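Local coordinates for Ice-binding protein (Flavobacteriaceae bacterium, PDB 5UYT) that probably binds ice crystals and restrains their growth, as an antifreeze protein of an Antarctic bacterium built from right-handed beta-helical domains, at residues F121-A126 / W148-L153. Numbering follows the deposited sequence.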
loop_
_atom_site.group_PDB
_atom_site.type_symbol
_atom_site.label_atom_id
_atom_site.label_comp_id
_atom_site.label_asym_id
_atom_site.label_seq_id
_atom_site.Cartn_x
_atom_site.Cartn_y
_atom_site.Cartn_z
ATOM N N PHE A 121 -14.005 -24.885 -0.508
ATOM C CA PHE A 121 -14.692 -25.428 0.652
ATOM C C PHE A 121 -16.157 -25.042 0.586
ATOM O O PHE A 121 -16.498 -23.857 0.535
ATOM C CB PHE A 121 -14.042 -24.923 1.933
ATOM C CG PHE A 121 -12.627 -25.381 2.081
ATOM C CD1 PHE A 121 -12.352 -26.601 2.678
ATOM C CD2 PHE A 121 -11.565 -24.600 1.611
ATOM C CE1 PHE A 121 -11.038 -27.040 2.819
ATOM C CE2 PHE A 121 -10.248 -25.032 1.744
ATOM C CZ PHE A 121 -9.990 -26.267 2.345
ATOM N N LYS A 122 -17.007 -26.060 0.516
ATOM C CA LYS A 122 -18.451 -25.873 0.492
ATOM C C LYS A 122 -18.988 -26.080 1.904
ATOM O O LYS A 122 -19.136 -27.215 2.371
ATOM C CB LYS A 122 -19.087 -26.829 -0.514
ATOM C CG LYS A 122 -18.581 -26.577 -1.925
ATOM C CD LYS A 122 -19.154 -27.553 -2.933
ATOM C CE LYS A 122 -20.444 -27.046 -3.566
ATOM N NZ LYS A 122 -20.979 -28.077 -4.503
ATOM N N ILE A 123 -19.249 -24.971 2.592
ATOM C CA ILE A 123 -19.692 -25.033 3.987
ATOM C C ILE A 123 -21.205 -24.802 4.082
ATOM O O ILE A 123 -21.668 -23.674 3.905
ATOM C CB ILE A 123 -18.952 -24.003 4.884
ATOM C CG1 ILE A 123 -17.398 -24.024 4.710
ATOM C CG2 ILE A 123 -19.401 -24.140 6.338
ATOM C CD1 ILE A 123 -16.749 -25.396 4.872
ATOM N N GLN A 124 -21.971 -25.865 4.358
ATOM C CA GLN A 124 -23.440 -25.784 4.349
ATOM C C GLN A 124 -23.954 -25.413 5.736
ATOM O O GLN A 124 -24.644 -26.196 6.403
ATOM C CB GLN A 124 -24.073 -27.103 3.867
ATOM C CG GLN A 124 -23.400 -27.659 2.620
ATOM C CD GLN A 124 -23.488 -26.696 1.461
ATOM O OE1 GLN A 124 -22.494 -26.113 1.040
ATOM N NE2 GLN A 124 -24.699 -26.511 0.955
ATOM N N GLY A 125 -23.601 -24.208 6.157
ATOM C CA GLY A 125 -23.833 -23.758 7.511
ATOM C C GLY A 125 -22.865 -22.638 7.774
ATOM O O GLY A 125 -22.228 -22.139 6.845
ATOM N N ALA A 126 -22.754 -22.230 9.035
ATOM C CA ALA A 126 -21.849 -21.137 9.409
ATOM C C ALA A 126 -20.388 -21.622 9.451
ATOM O O ALA A 126 -20.118 -22.838 9.493
ATOM C CB ALA A 126 -22.267 -20.547 10.750
ATOM N N TRP A 148 -13.958 -20.167 -0.005
ATOM C CA TRP A 148 -14.877 -20.698 1.010
ATOM C C TRP A 148 -16.284 -20.237 0.652
ATOM O O TRP A 148 -16.564 -19.033 0.668
ATOM C CB TRP A 148 -14.485 -20.194 2.420
ATOM C CG TRP A 148 -13.030 -20.427 2.786
ATOM C CD1 TRP A 148 -11.960 -19.650 2.419
ATOM C CD2 TRP A 148 -12.504 -21.448 3.647
ATOM N NE1 TRP A 148 -10.795 -20.160 2.953
ATOM C CE2 TRP A 148 -11.099 -21.252 3.720
ATOM C CE3 TRP A 148 -13.079 -22.513 4.361
ATOM C CZ2 TRP A 148 -10.255 -22.083 4.484
ATOM C CZ3 TRP A 148 -12.243 -23.346 5.115
ATOM C CH2 TRP A 148 -10.841 -23.130 5.159
ATOM N N LYS A 149 -17.151 -21.179 0.266
ATOM C CA LYS A 149 -18.544 -20.854 -0.022
ATOM C C LYS A 149 -19.373 -21.180 1.214
ATOM O O LYS A 149 -19.703 -22.352 1.464
ATOM C CB LYS A 149 -19.027 -21.656 -1.223
ATOM C CG LYS A 149 -20.459 -21.339 -1.637
ATOM C CD LYS A 149 -21.103 -22.493 -2.406
ATOM C CE LYS A 149 -21.299 -23.754 -1.556
ATOM N NZ LYS A 149 -21.849 -23.547 -0.175
ATOM N N VAL A 150 -19.714 -20.143 1.979
ATOM C CA VAL A 150 -20.288 -20.331 3.320
ATOM C C VAL A 150 -21.777 -19.965 3.383
ATOM O O VAL A 150 -22.143 -18.795 3.178
ATOM C CB VAL A 150 -19.517 -19.538 4.411
ATOM C CG1 VAL A 150 -20.017 -19.939 5.806
ATOM C CG2 VAL A 150 -18.004 -19.771 4.304
ATOM N N GLU A 151 -22.619 -20.954 3.697
ATOM C CA GLU A 151 -24.075 -20.734 3.804
ATOM C C GLU A 151 -24.447 -20.373 5.237
ATOM O O GLU A 151 -25.245 -21.077 5.889
ATOM C CB GLU A 151 -24.868 -21.980 3.378
ATOM C CG GLU A 151 -24.479 -22.572 2.033
ATOM C CD GLU A 151 -24.703 -21.622 0.877
ATOM O OE1 GLU A 151 -25.588 -20.746 0.985
ATOM O OE2 GLU A 151 -23.979 -21.766 -0.135
ATOM N N GLY A 152 -23.867 -19.288 5.734
ATOM C CA GLY A 152 -24.142 -18.860 7.105
ATOM C C GLY A 152 -23.105 -17.871 7.599
ATOM O O GLY A 152 -22.162 -17.525 6.873
ATOM N N LEU A 153 -23.279 -17.420 8.839
ATOM C CA LEU A 153 -22.367 -16.408 9.423
ATOM C C LEU A 153 -20.885 -16.830 9.379
ATOM O O LEU A 153 -20.550 -17.951 9.785
ATOM C CB LEU A 153 -22.788 -16.129 10.881
ATOM C CG LEU A 153 -21.840 -15.282 11.741
ATOM C CD1 LEU A 153 -21.849 -13.831 11.282
ATOM C CD2 LEU A 153 -22.195 -15.382 13.225
#
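Two neighbouring coils of the right-handed beta-helix meet where Phe121, Lys122 and Ile123 pair in parallel with Trp148, Lys149 and Val150. The backbone bonds run between the strands: Lys149 N gives to Phe121 O at 2.8 Å, Ile123 N to Lys149 O at 2.9 Å, and Glu151 N continues the pattern to Ile123 O. Phe121, Ile123, Trp148 and Val150 face the interior, a place suited to large apolar groups, where Leu103 and Leu127 pack on Trp148, and Leu127 also on Val150. The Phe121 ring and the six-membered ring of Trp148 form an offset stack, centroids 4.2 Å apart and planes 14° from parallel. Both residues turn CG beside the backbone N (chi1 -63° and -52°), sending the rings off the strands in the same direction. The indole gives its NE1 hydrogen to Lys163 O, satisfying its one polar group. An alanine in place of Trp148 would probably leave one face of the Phe121 ring without its stacking partner and Lys163 O without this donor. The other side of the strands lies under helix 55-73. There Lys149, its chain bent at chi3 and chi4, reaches across to bring NZ to Gln124 OE1 at 2.9 Å and, in a salt bridge of 2.8 Å, to the anti lone pair of Glu151 OE2. Tyr68 OH on OE2 and Asn169 ND2 on OE1 should help fix the carboxylate. Past the strand ends, Gln124 and Glu151 each centre an inverse gamma turn, so both coils turn the same corner; parallel strands stacked this way typify the right-handed beta-solenoid.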